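Local coordinates for protein levoglucosan dehydrogenase (PDB 6A3F) that oxidises levoglucosan to 3-dehydrolevoglucosan with NAD(+), working as a homotetramer with high specificity for this anhydrosugar, at residues L24-G30 with I94-A100; R58-E63 with F76-T82; E224-N229 with S401-Q407; V228-L232 with A392-A397. All blocks are in the same frame, centred on the assembly; numbering follows the deposited sequence.

Contact 1. Residues L24-G30 with I94-A100; sequences LNVGLIG and IHVVDIA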
loop_
_atom_site.group_PDB
_atom_site.type_symbol
_atom_site.label_atom_id
_atom_site.label_comp_id
_atom_site.label_asym_id
_atom_site.label_seq_id
_atom_site.Cartn_x
_atom_site.Cartn_y
_atom_site.Cartn_z
ATOM N N LEU B 24 5.609 42.512 -11.086
ATOM C CA LEU B 24 5.246 42.060 -12.433
ATOM C C LEU B 24 3.726 41.827 -12.477
ATOM O O LEU B 24 3.162 41.026 -11.701
ATOM C CB LEU B 24 6.024 40.796 -12.806
ATOM C CG LEU B 24 7.508 40.978 -13.128
ATOM C CD1 LEU B 24 8.188 39.645 -13.178
ATOM C CD2 LEU B 24 7.738 41.711 -14.444
ATOM N N ASN B 25 3.071 42.572 -13.371
ATOM C CA ASN B 25 1.636 42.618 -13.456
ATOM C C ASN B 25 1.190 41.467 -14.362
ATOM O O ASN B 25 1.570 41.376 -15.527
ATOM C CB ASN B 25 1.136 43.982 -13.956
ATOM C CG ASN B 25 1.343 45.106 -12.963
ATOM O OD1 ASN B 25 1.129 44.946 -11.770
ATOM N ND2 ASN B 25 1.705 46.277 -13.456
ATOM N N VAL B 26 0.358 40.609 -13.789
ATOM C CA VAL B 26 -0.180 39.433 -14.473
ATOM C C VAL B 26 -1.590 39.722 -14.959
ATOM O O VAL B 26 -2.443 40.168 -14.168
ATOM C CB VAL B 26 -0.217 38.199 -13.543
ATOM C CG1 VAL B 26 -0.840 36.998 -14.232
ATOM C CG2 VAL B 26 1.164 37.875 -13.005
ATOM N N GLY B 27 -1.809 39.382 -16.225
ATOM C CA GLY B 27 -3.128 39.225 -16.783
ATOM C C GLY B 27 -3.483 37.758 -16.973
ATOM O O GLY B 27 -2.818 37.077 -17.731
ATOM N N LEU B 28 -4.494 37.284 -16.260
ATOM C CA LEU B 28 -5.024 35.915 -16.402
ATOM C C LEU B 28 -6.218 35.941 -17.358
ATOM O O LEU B 28 -7.155 36.693 -17.161
ATOM C CB LEU B 28 -5.439 35.437 -15.005
ATOM C CG LEU B 28 -6.162 34.099 -14.900
ATOM C CD1 LEU B 28 -5.282 32.979 -15.408
ATOM C CD2 LEU B 28 -6.579 33.810 -13.474
ATOM N N ILE B 29 -6.168 35.114 -18.380
ATOM C CA ILE B 29 -7.264 35.008 -19.344
ATOM C C ILE B 29 -7.926 33.651 -19.129
ATOM O O ILE B 29 -7.282 32.611 -19.376
ATOM C CB ILE B 29 -6.728 35.174 -20.784
ATOM C CG1 ILE B 29 -6.000 36.511 -20.936
ATOM C CG2 ILE B 29 -7.840 34.989 -21.809
ATOM C CD1 ILE B 29 -5.245 36.659 -22.240
ATOM N N GLY B 30 -9.174 33.680 -18.635
ATOM C CA GLY B 30 -10.013 32.492 -18.491
ATOM C C GLY B 30 -9.619 31.674 -17.262
ATOM O O GLY B 30 -9.368 32.218 -16.227
ATOM N N ILE B 94 1.033 45.571 -18.520
ATOM C CA ILE B 94 0.964 44.136 -18.206
ATOM C C ILE B 94 2.268 43.478 -18.649
ATOM O O ILE B 94 2.689 43.646 -19.798
ATOM C CB ILE B 94 -0.267 43.510 -18.859
ATOM C CG1 ILE B 94 -1.541 44.199 -18.366
ATOM C CG2 ILE B 94 -0.288 41.991 -18.672
ATOM C CD1 ILE B 94 -1.854 44.003 -16.919
ATOM N N HIS B 95 2.914 42.754 -17.730
ATOM C CA HIS B 95 4.205 42.141 -18.001
ATOM C C HIS B 95 4.055 40.667 -18.384
ATOM O O HIS B 95 4.833 40.177 -19.171
ATOM C CB HIS B 95 5.139 42.334 -16.820
ATOM C CG HIS B 95 5.236 43.757 -16.398
ATOM N ND1 HIS B 95 4.579 44.234 -15.282
ATOM C CD2 HIS B 95 5.846 44.818 -16.984
ATOM C CE1 HIS B 95 4.820 45.524 -15.167
ATOM N NE2 HIS B 95 5.582 45.901 -16.207
ATOM N N VAL B 96 3.035 40.008 -17.839
ATOM C CA VAL B 96 2.869 38.552 -17.935
ATOM C C VAL B 96 1.435 38.231 -18.354
ATOM O O VAL B 96 0.484 38.696 -17.729
ATOM C CB VAL B 96 3.197 37.868 -16.592
ATOM C CG1 VAL B 96 2.927 36.380 -16.667
ATOM C CG2 VAL B 96 4.642 38.118 -16.154
ATOM N N VAL B 97 1.300 37.376 -19.355
ATOM C CA VAL B 97 0.013 36.855 -19.738
ATOM C C VAL B 97 -0.075 35.356 -19.407
ATOM O O VAL B 97 0.792 34.578 -19.822
ATOM C CB VAL B 97 -0.222 37.102 -21.231
ATOM C CG1 VAL B 97 -1.517 36.501 -21.721
ATOM C CG2 VAL B 97 -0.163 38.595 -21.507
ATOM N N ASP B 98 -1.096 35.044 -18.618
ATOM C CA ASP B 98 -1.452 33.672 -18.216
ATOM C C ASP B 98 -2.654 33.233 -19.049
ATOM O O ASP B 98 -3.766 33.716 -18.839
ATOM C CB ASP B 98 -1.785 33.595 -16.719
ATOM C CG ASP B 98 -1.970 32.170 -16.199
ATOM O OD1 ASP B 98 -2.352 31.292 -17.008
ATOM O OD2 ASP B 98 -1.734 31.938 -14.972
ATOM N N ILE B 99 -2.399 32.300 -19.976
ATOM C CA ILE B 99 -3.413 31.805 -20.890
ATOM C C ILE B 99 -3.973 30.483 -20.343
ATOM O O ILE B 99 -3.319 29.416 -20.427
ATOM C CB ILE B 99 -2.876 31.622 -22.320
ATOM C CG1 ILE B 99 -2.093 32.825 -22.846
ATOM C CG2 ILE B 99 -4.047 31.253 -23.239
ATOM C CD1 ILE B 99 -1.494 32.585 -24.190
ATOM N N ALA B 100 -5.217 30.531 -19.850
ATOM C CA ALA B 100 -5.840 29.386 -19.256
ATOM C C ALA B 100 -7.194 29.115 -19.930
ATOM O O ALA B 100 -8.108 28.642 -19.314
ATOM C CB ALA B 100 -6.001 29.618 -17.787
#

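Contact 2. Residues R58-E63 with F76-T82; sequences RKVIAE and FGFENST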
loop_
_atom_site.group_PDB
_atom_site.type_symbol
_atom_site.label_atom_id
_atom_site.label_comp_id
_atom_site.label_asym_id
_atom_site.label_seq_id
_atom_site.Cartn_x
_atom_site.Cartn_y
_atom_site.Cartn_z
ATOM N N ARG B 58 -1.706 40.443 -9.257
ATOM C CA ARG B 58 -2.871 39.970 -9.933
ATOM C C ARG B 58 -3.576 41.205 -10.503
ATOM O O ARG B 58 -4.457 41.740 -9.866
ATOM C CB ARG B 58 -3.780 39.187 -8.976
ATOM C CG ARG B 58 -3.139 37.922 -8.412
ATOM C CD ARG B 58 -3.880 37.281 -7.247
ATOM N NE ARG B 58 -3.482 37.896 -5.983
ATOM C CZ ARG B 58 -4.191 37.921 -4.865
ATOM N NH1 ARG B 58 -5.405 37.402 -4.803
ATOM N NH2 ARG B 58 -3.692 38.545 -3.815
ATOM N N LYS B 59 -3.145 41.638 -11.686
ATOM C CA LYS B 59 -3.485 42.976 -12.157
ATOM C C LYS B 59 -4.856 42.954 -12.829
ATOM O O LYS B 59 -5.740 43.777 -12.494
ATOM C CB LYS B 59 -2.408 43.511 -13.105
ATOM C CG LYS B 59 -2.583 44.984 -13.478
ATOM C CD LYS B 59 -2.631 45.907 -12.272
ATOM C CE LYS B 59 -2.341 47.339 -12.659
ATOM N NZ LYS B 59 -2.007 48.174 -11.480
ATOM N N VAL B 60 -5.042 42.029 -13.760
ATOM C CA VAL B 60 -6.275 41.994 -14.544
ATOM C C VAL B 60 -6.635 40.549 -14.895
ATOM O O VAL B 60 -5.759 39.766 -15.170
ATOM C CB VAL B 60 -6.115 42.851 -15.815
ATOM C CG1 VAL B 60 -5.098 42.282 -16.781
ATOM C CG2 VAL B 60 -7.438 43.057 -16.510
ATOM N N ILE B 61 -7.932 40.251 -14.905
ATOM C CA ILE B 61 -8.476 38.960 -15.338
ATOM C C ILE B 61 -9.513 39.201 -16.443
ATOM O O ILE B 61 -10.311 40.119 -16.355
ATOM C CB ILE B 61 -9.060 38.179 -14.139
ATOM C CG1 ILE B 61 -9.469 36.754 -14.494
ATOM C CG2 ILE B 61 -10.187 38.944 -13.463
ATOM C CD1 ILE B 61 -9.726 35.902 -13.282
ATOM N N ALA B 62 -9.444 38.370 -17.476
ATOM C CA ALA B 62 -10.426 38.374 -18.575
ATOM C C ALA B 62 -11.329 37.157 -18.465
ATOM O O ALA B 62 -10.821 36.037 -18.299
ATOM C CB ALA B 62 -9.691 38.342 -19.884
ATOM N N GLU B 63 -12.637 37.365 -18.582
ATOM C CA GLU B 63 -13.583 36.285 -18.777
ATOM C C GLU B 63 -14.520 36.653 -19.947
ATOM O O GLU B 63 -14.365 37.702 -20.570
ATOM C CB GLU B 63 -14.395 36.000 -17.514
ATOM C CG GLU B 63 -13.558 35.724 -16.283
ATOM C CD GLU B 63 -12.799 34.407 -16.267
ATOM O OE1 GLU B 63 -13.126 33.518 -17.049
ATOM O OE2 GLU B 63 -11.837 34.299 -15.461
ATOM N N PHE B 76 -10.929 36.069 -7.063
ATOM C CA PHE B 76 -9.524 35.722 -7.220
ATOM C C PHE B 76 -8.614 36.883 -6.788
ATOM O O PHE B 76 -7.431 36.697 -6.751
ATOM C CB PHE B 76 -9.233 35.242 -8.646
ATOM C CG PHE B 76 -9.990 34.000 -9.051
ATOM C CD1 PHE B 76 -10.151 32.942 -8.169
ATOM C CD2 PHE B 76 -10.510 33.863 -10.326
ATOM C CE1 PHE B 76 -10.876 31.808 -8.521
ATOM C CE2 PHE B 76 -11.204 32.719 -10.698
ATOM C CZ PHE B 76 -11.403 31.700 -9.795
ATOM N N GLY B 77 -9.150 38.052 -6.398
ATOM C CA GLY B 77 -8.298 39.138 -5.899
ATOM C C GLY B 77 -7.492 39.842 -6.978
ATOM O O GLY B 77 -6.341 40.234 -6.721
ATOM N N PHE B 78 -8.077 40.008 -8.169
ATOM C CA PHE B 78 -7.513 40.840 -9.229
ATOM C C PHE B 78 -8.070 42.263 -9.144
ATOM O O PHE B 78 -9.241 42.458 -8.817
ATOM C CB PHE B 78 -7.838 40.254 -10.601
ATOM C CG PHE B 78 -6.967 39.082 -10.933
ATOM C CD1 PHE B 78 -7.171 37.858 -10.313
ATOM C CD2 PHE B 78 -5.944 39.210 -11.842
ATOM C CE1 PHE B 78 -6.390 36.770 -10.640
ATOM C CE2 PHE B 78 -5.145 38.125 -12.143
ATOM C CZ PHE B 78 -5.375 36.911 -11.538
ATOM N N GLU B 79 -7.181 43.215 -9.414
ATOM C CA GLU B 79 -7.483 44.628 -9.313
ATOM C C GLU B 79 -8.539 45.013 -10.360
ATOM O O GLU B 79 -9.458 45.751 -10.039
ATOM C CB GLU B 79 -6.194 45.435 -9.495
ATOM C CG GLU B 79 -6.457 46.933 -9.591
ATOM C CD GLU B 79 -5.228 47.826 -9.596
ATOM O OE1 GLU B 79 -4.112 47.315 -9.324
ATOM O OE2 GLU B 79 -5.396 49.041 -9.843
ATOM N N ASN B 80 -8.389 44.531 -11.598
ATOM C CA ASN B 80 -9.187 44.959 -12.750
ATOM C C ASN B 80 -9.750 43.736 -13.456
ATOM O O ASN B 80 -9.187 42.651 -13.286
ATOM C CB ASN B 80 -8.342 45.734 -13.753
ATOM C CG ASN B 80 -7.654 46.913 -13.099
ATOM O OD1 ASN B 80 -6.427 46.938 -12.917
ATOM N ND2 ASN B 80 -8.465 47.813 -12.605
ATOM N N SER B 81 -10.790 43.954 -14.278
ATOM C CA SER B 81 -11.444 42.917 -15.065
ATOM C C SER B 81 -11.830 43.442 -16.452
ATOM O O SER B 81 -11.987 44.632 -16.639
ATOM C CB SER B 81 -12.648 42.410 -14.370
ATOM O OG SER B 81 -13.646 43.412 -14.279
ATOM N N THR B 82 -11.974 42.535 -17.396
ATOM C CA THR B 82 -12.288 42.880 -18.777
ATOM C C THR B 82 -12.962 41.667 -19.420
ATOM O O THR B 82 -12.744 40.559 -18.960
ATOM C CB THR B 82 -11.037 43.308 -19.560
ATOM O OG1 THR B 82 -11.460 43.770 -20.847
ATOM C CG2 THR B 82 -10.017 42.201 -19.750
#

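Contact 3. Residues E224-N229 with S401-Q407; sequences EFSAVN and SWVDVPQ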
loop_
_atom_site.group_PDB
_atom_site.type_symbol
_atom_site.label_atom_id
_atom_site.label_comp_id
_atom_site.label_asym_id
_atom_site.label_seq_id
_atom_site.Cartn_x
_atom_site.Cartn_y
_atom_site.Cartn_z
ATOM N N GLU B 224 14.243 12.339 -25.528
ATOM C CA GLU B 224 13.382 12.589 -26.647
ATOM C C GLU B 224 12.877 11.268 -27.219
ATOM O O GLU B 224 13.511 10.241 -27.145
ATOM C CB GLU B 224 14.127 13.360 -27.746
ATOM C CG GLU B 224 14.606 14.733 -27.346
ATOM C CD GLU B 224 13.525 15.800 -27.178
ATOM O OE1 GLU B 224 12.307 15.466 -27.227
ATOM O OE2 GLU B 224 13.915 16.964 -26.925
ATOM N N PHE B 225 11.746 11.357 -27.892
ATOM C CA PHE B 225 11.146 10.267 -28.555
ATOM C C PHE B 225 11.710 10.120 -29.980
ATOM O O PHE B 225 11.817 11.099 -30.716
ATOM C CB PHE B 225 9.633 10.496 -28.673
ATOM C CG PHE B 225 8.805 10.340 -27.418
ATOM C CD1 PHE B 225 9.287 10.746 -26.185
ATOM C CD2 PHE B 225 7.539 9.783 -27.473
ATOM C CE1 PHE B 225 8.490 10.655 -25.047
ATOM C CE2 PHE B 225 6.762 9.667 -26.329
ATOM C CZ PHE B 225 7.230 10.120 -25.120
ATOM N N SER B 226 11.911 8.886 -30.387
ATOM C CA SER B 226 12.366 8.580 -31.771
ATOM C C SER B 226 11.179 8.179 -32.657
ATOM O O SER B 226 11.029 8.629 -33.809
ATOM C CB SER B 226 13.397 7.505 -31.749
ATOM O OG SER B 226 13.814 7.239 -33.079
ATOM N N ALA B 227 10.357 7.269 -32.162
ATOM C CA ALA B 227 9.214 6.781 -32.904
ATOM C C ALA B 227 8.120 6.295 -31.940
ATOM O O ALA B 227 8.409 5.899 -30.830
ATOM C CB ALA B 227 9.605 5.699 -33.883
ATOM N N VAL B 228 6.886 6.281 -32.430
ATOM C CA VAL B 228 5.730 5.771 -31.685
ATOM C C VAL B 228 4.889 4.791 -32.520
ATOM O O VAL B 228 4.886 4.786 -33.765
ATOM C CB VAL B 228 4.864 6.956 -31.216
ATOM C CG1 VAL B 228 5.596 7.871 -30.250
ATOM C CG2 VAL B 228 4.346 7.750 -32.428
ATOM N N ASN B 229 4.094 3.980 -31.817
ATOM C CA ASN B 229 3.182 3.045 -32.435
ATOM C C ASN B 229 1.966 2.906 -31.513
ATOM O O ASN B 229 2.105 2.487 -30.327
ATOM C CB ASN B 229 3.850 1.694 -32.694
ATOM C CG ASN B 229 3.167 0.844 -33.753
ATOM O OD1 ASN B 229 1.956 0.721 -33.802
ATOM N ND2 ASN B 229 3.955 0.224 -34.604
ATOM N N SER B 401 0.982 1.721 -37.841
ATOM C CA SER B 401 2.368 1.467 -38.133
ATOM C C SER B 401 3.240 2.389 -37.283
ATOM O O SER B 401 2.729 3.419 -36.794
ATOM C CB SER B 401 2.616 1.651 -39.640
ATOM O OG SER B 401 2.500 3.021 -39.966
ATOM N N TRP B 402 4.537 2.057 -37.129
ATOM C CA TRP B 402 5.474 2.976 -36.471
ATOM C C TRP B 402 5.546 4.310 -37.215
ATOM O O TRP B 402 5.561 4.327 -38.439
ATOM C CB TRP B 402 6.877 2.366 -36.337
ATOM C CG TRP B 402 6.960 1.305 -35.283
ATOM C CD1 TRP B 402 6.730 -0.036 -35.422
ATOM C CD2 TRP B 402 7.217 1.526 -33.882
ATOM N NE1 TRP B 402 6.847 -0.660 -34.207
ATOM C CE2 TRP B 402 7.167 0.263 -33.256
ATOM C CE3 TRP B 402 7.506 2.660 -33.114
ATOM C CZ2 TRP B 402 7.372 0.113 -31.886
ATOM C CZ3 TRP B 402 7.748 2.506 -31.769
ATOM C CH2 TRP B 402 7.672 1.249 -31.172
ATOM N N VAL B 403 5.659 5.402 -36.473
ATOM C CA VAL B 403 5.881 6.716 -37.057
ATOM C C VAL B 403 7.014 7.394 -36.314
ATOM O O VAL B 403 7.061 7.425 -35.075
ATOM C CB VAL B 403 4.615 7.574 -37.014
ATOM C CG1 VAL B 403 4.860 9.021 -37.454
ATOM C CG2 VAL B 403 3.492 6.910 -37.775
ATOM N N ASP B 404 7.918 7.963 -37.096
ATOM C CA ASP B 404 8.978 8.756 -36.536
ATOM C C ASP B 404 8.528 10.113 -36.035
ATOM O O ASP B 404 7.619 10.752 -36.574
ATOM C CB ASP B 404 10.110 8.956 -37.552
ATOM C CG ASP B 404 10.861 7.665 -37.901
ATOM O OD1 ASP B 404 10.897 6.615 -37.188
ATOM O OD2 ASP B 404 11.551 7.751 -38.930
ATOM N N VAL B 405 9.147 10.558 -34.955
ATOM C CA VAL B 405 8.802 11.844 -34.375
ATOM C C VAL B 405 9.909 12.825 -34.738
ATOM O O VAL B 405 11.020 12.661 -34.296
ATOM C CB VAL B 405 8.615 11.796 -32.843
ATOM C CG1 VAL B 405 8.108 13.140 -32.344
ATOM C CG2 VAL B 405 7.679 10.682 -32.391
ATOM N N PRO B 406 9.597 13.865 -35.511
ATOM C CA PRO B 406 10.552 14.924 -35.773
ATOM C C PRO B 406 10.986 15.578 -34.464
ATOM O O PRO B 406 10.133 15.717 -33.586
ATOM C CB PRO B 406 9.800 15.978 -36.596
ATOM C CG PRO B 406 8.474 15.363 -36.944
ATOM C CD PRO B 406 8.259 14.233 -35.965
ATOM N N GLN B 407 12.254 16.001 -34.390
ATOM C CA GLN B 407 12.883 16.411 -33.164
ATOM C C GLN B 407 13.439 17.829 -33.294
ATOM O O GLN B 407 14.376 18.035 -34.024
ATOM C CB GLN B 407 14.023 15.457 -32.778
ATOM C CG GLN B 407 14.366 15.550 -31.290
ATOM C CD GLN B 407 15.691 14.936 -30.902
ATOM O OE1 GLN B 407 15.875 13.715 -30.919
ATOM N NE2 GLN B 407 16.623 15.784 -30.496
HETATM O O HOH W 1 11.485 13.757 -31.270
#

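Contact 4. Residues V228-L232 with A392-A397; sequences VNAVL and AIVESA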
loop_
_atom_site.group_PDB
_atom_site.type_symbol
_atom_site.label_atom_id
_atom_site.label_comp_id
_atom_site.label_asym_id
_atom_site.label_seq_id
_atom_site.Cartn_x
_atom_site.Cartn_y
_atom_site.Cartn_z
ATOM N N VAL B 228 6.886 6.281 -32.430
ATOM C CA VAL B 228 5.730 5.771 -31.685
ATOM C C VAL B 228 4.889 4.791 -32.520
ATOM O O VAL B 228 4.886 4.786 -33.765
ATOM C CB VAL B 228 4.864 6.956 -31.216
ATOM C CG1 VAL B 228 5.596 7.871 -30.250
ATOM C CG2 VAL B 228 4.346 7.750 -32.428
ATOM N N ASN B 229 4.094 3.980 -31.817
ATOM C CA ASN B 229 3.182 3.045 -32.435
ATOM C C ASN B 229 1.966 2.906 -31.513
ATOM O O ASN B 229 2.105 2.487 -30.327
ATOM C CB ASN B 229 3.850 1.694 -32.694
ATOM C CG ASN B 229 3.167 0.844 -33.753
ATOM O OD1 ASN B 229 1.956 0.721 -33.802
ATOM N ND2 ASN B 229 3.955 0.224 -34.604
ATOM N N ALA B 230 0.786 3.304 -32.002
ATOM C CA ALA B 230 -0.307 3.616 -31.082
ATOM C C ALA B 230 -1.631 2.984 -31.499
ATOM O O ALA B 230 -1.854 2.594 -32.636
ATOM C CB ALA B 230 -0.495 5.106 -30.938
ATOM N N VAL B 231 -2.541 2.972 -30.520
ATOM C CA VAL B 231 -3.933 2.640 -30.724
ATOM C C VAL B 231 -4.772 3.669 -29.971
ATOM O O VAL B 231 -4.566 3.855 -28.775
ATOM C CB VAL B 231 -4.295 1.214 -30.253
ATOM C CG1 VAL B 231 -5.805 0.947 -30.367
ATOM C CG2 VAL B 231 -3.493 0.142 -30.977
ATOM N N LEU B 232 -5.765 4.275 -30.651
ATOM C CA LEU B 232 -6.735 5.151 -29.999
ATOM C C LEU B 232 -8.095 4.465 -29.923
ATOM O O LEU B 232 -8.529 3.844 -30.881
ATOM C CB LEU B 232 -6.862 6.444 -30.801
ATOM C CG LEU B 232 -5.595 7.261 -30.946
ATOM C CD1 LEU B 232 -5.798 8.318 -32.023
ATOM C CD2 LEU B 232 -5.206 7.916 -29.631
ATOM N N ALA B 392 2.183 12.422 -34.307
ATOM C CA ALA B 392 2.754 11.143 -34.687
ATOM C C ALA B 392 1.926 9.983 -34.136
ATOM O O ALA B 392 1.726 8.975 -34.804
ATOM C CB ALA B 392 4.198 11.057 -34.272
ATOM N N ILE B 393 1.411 10.127 -32.935
ATOM C CA ILE B 393 0.594 9.083 -32.327
ATOM C C ILE B 393 -0.697 8.901 -33.129
ATOM O O ILE B 393 -1.127 7.791 -33.425
ATOM C CB ILE B 393 0.367 9.446 -30.837
ATOM C CG1 ILE B 393 1.650 9.188 -30.039
ATOM C CG2 ILE B 393 -0.836 8.699 -30.328
ATOM C CD1 ILE B 393 1.582 9.639 -28.579
ATOM N N VAL B 394 -1.302 10.003 -33.505
ATOM C CA VAL B 394 -2.580 9.966 -34.271
ATOM C C VAL B 394 -2.350 9.334 -35.654
ATOM O O VAL B 394 -3.083 8.463 -36.069
ATOM C CB VAL B 394 -3.174 11.379 -34.388
ATOM C CG1 VAL B 394 -4.399 11.385 -35.298
ATOM C CG2 VAL B 394 -3.548 11.966 -33.033
ATOM N N GLU B 395 -1.316 9.739 -36.324
ATOM C CA GLU B 395 -0.962 9.149 -37.628
ATOM C C GLU B 395 -0.610 7.656 -37.484
ATOM O O GLU B 395 -1.065 6.782 -38.262
ATOM C CB GLU B 395 0.229 9.911 -38.166
ATOM C CG GLU B 395 0.649 9.441 -39.543
ATOM C CD GLU B 395 1.929 10.053 -40.054
ATOM O OE1 GLU B 395 2.386 11.064 -39.486
ATOM O OE2 GLU B 395 2.465 9.514 -41.036
ATOM N N SER B 396 0.218 7.333 -36.484
ATOM C CA SER B 396 0.524 5.933 -36.208
ATOM C C SER B 396 -0.741 5.081 -36.018
ATOM O O SER B 396 -0.842 3.926 -36.526
ATOM C CB SER B 396 1.421 5.774 -34.994
ATOM O OG SER B 396 1.315 4.438 -34.551
ATOM N N ALA B 397 -1.681 5.584 -35.203
ATOM C CA ALA B 397 -2.901 4.850 -34.917
ATOM C C ALA B 397 -3.725 4.636 -36.204
ATOM O O ALA B 397 -4.344 3.573 -36.371
ATOM C CB ALA B 397 -3.730 5.549 -33.868
HETATM O O HOH W 2 -4.106 1.583 -34.314
#

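Contact 1. Residues L24-G30 with I94-A100
Asn25 and His95 meet where two neighbouring parallel strands of the Rossmann fold, 23-30 and 96-100, come together at the middle of the nucleotide-binding sheet. The backbone of Asn25 works at both ends. Its N-H points straight at His95 ND1 (2.9 Å, 178° at the hydrogen), in the plane of the imidazole, while its O accepts from both His95 N (2.9 Å) and Val96 N (3.1 Å). The planes of the Asn25 amide and the His95 ring are 26° apart, with ND2 beside CE1 and hydrogen-bonded to Asp93 O.

Further along, Asp98 and Leu28 share one face of the sheet. With CG anti to the backbone N (chi1 -172°), the Asp98 carboxylate runs beside Leu28, and Leu28 CD1 lies 3.5 Å from Asp98 CG. This buried acid is not left without partners: OD2 is bound by Tyr42 and His38. Ile29 lies on the other face, beside Thr101 of the NADH site and Ile109 of helix 106-115. Both backbone polar groups of Ile29 turn to strand 96-100: Ile29 N donates to Asp98 O (2.8 Å) and Ala100 N to Ile29 O (3.0 Å). The tip of Ile29, CD1, rests 3.8 Å from Val97 CG1.

Contact 2. Residues R58-E63 with F76-T82
Arg58 NH1 donates to Phe76 O, the carbonyl of the last residue of helix 66-76, at 2.9 Å and with a bend (148° at the hydrogen). The next carbonyl, Gly77 O, lies over one face of the same guanidinium, so two oxygens from the helix exit approach it from different directions. Gly77 itself turns with positive phi and sends the chain back toward the sheet. Met47 of the second subunit packs on both Arg58 and Phe76.

The ring of Phe78 is the apolar heart. Arg58 CB sits over one face, 3.5 Å from the Phe78 ring centroid and nearly on the normal. Ile61 CB covers the opposite face, 4.1 Å from that centroid and nearer the rim. Ile61 then extends, CG1 anti to the backbone N (chi1 -172°), until CD1 meets the edge of the Phe76 ring at CD2 (3.7 Å).

At the outer end Lys59 starts away from its partner, bends at chi2 (57°) and runs alongside Glu79. There NZ meets OE1 of Glu79 in a salt bridge, from above the carboxylate plane. Backbone bonds complete the join, among them Asn80 N to Lys59 O (2.9 Å) and Glu63 N to Thr82 O (3.2 Å). Strand 55-62, helix 66-76 and strand 80-82 thus form a right-handed beta-alpha-beta crossover of the Rossmann fold, with the NADH-binding Glu63 just past the end of its first strand.

Contact 3. Residues E224-N229 with S401-Q407
Asn229 lays its side chain across the indole of Trp402. CB stands over the six-membered ring, 3.6 Å from its centroid and close to the normal. From there CG goes anti to the backbone N (chi1 -159°) and passes near Trp402 N. At the tip OD1 lies beside the Ser401 carbonyl group, while Asn229 ND2 hangs over the five-membered ring of Trp402, so close to CD1 (2.9 Å) that the exact placing of the amide is doubtful. As modelled, the amide stands almost upright on the indole, their planes 87° apart, and ND2 and NE1 are two donors that cannot bond to each other. Farther round the indole, CE3 packs on Ala227 CB at 3.8 Å.

Behind this lies a short antiparallel pairing. Val228 and Val403 form a hydrogen-bonded pair, Val228 N to Val403 O and Val403 N to Val228 O, each 2.9 Å. Val405 N reaches Ser226 O from well above the carbonyl plane, beside a classic beta bulge in which Ser226 and Ala227 both face Arg273. At the far end the Glu224 carboxylate stacks on the Gln407 amide, though their polar tips go to Arg219 and Ser409.

Trp402 also packs on Val231 of the third subunit, at a subunit interface. Backbone bonds thus fix the tail's path, while the indole adds an apolar surface.

Contact 4. Residues V228-L232 with A392-A397
Ala230 CB presses on Ile393 CG2 at 3.7 Å, the centre of a helix-on-sheet packing in the C-terminal alpha/beta domain. Residues 392-397 of helix 380-399 run at 71° to residues 228-232 of strand 225-233, and the small side chains of Ala230 and Ala397 let the two backbones come close. Thr270 of the neighbouring strand and Leu207 of helix 206-221 also touch Ile393.

On one side of this centre Val228 leans on the helix. Its CG1 is anti to the carbonyl carbon (chi1 -63°), which turns CG2 into the notch between backbone N and carbonyl and onto the helix: Val228 CG2 lies 3.8 Å from Ala392 CB and 3.9 Å from Ile393 CG1, the side chains of Val228 and Ile393 crossing at about a right angle. On the other side Leu232 CG sits 3.9 Å from Ala397 CB, while its CD1 reaches more loosely toward the exposed Val394.

The polar edge begins at Ser396, where Ala230 N donates to Ser396 OG at 2.8 Å, bent to 140° at the hydrogen. That hydroxyl can spend its own proton on Ser401 O, so it joins strand, helix and the tail beyond the helix. Next to it, Ala397 CA makes a CH...O contact with Ala230 O. The same Ala230 O also takes a hydrogen bond from a water at 3.0 Å, and this water's second proton goes to Ala397 O, 2.9 Å from the water oxygen.

Contacts 1 and 2 are neighbours in the parallel Rossmann sheet, joined by backbone bonds between strands 23-30 and 55-62. Contacts 3 and 4 lie about 35 to 42 Å away, centre to centre, across the chain, and share Val228 and Asn229 on strand 225-233. In each pair one member is buried (1 and 4) and one partly exposed (2 and 3). Contact 1, mid-sheet, relies on regular strand bonds and a buried acid; contact 2, at the sheet edge, adds a surface salt bridge and a sandwiched ring. Both 3 and 4 touch a neighbouring subunit; contact 3 joins strand to strand, while contact 4 is mostly apolar packing of a helix on the sheet, tied to contact 3 through Ser396.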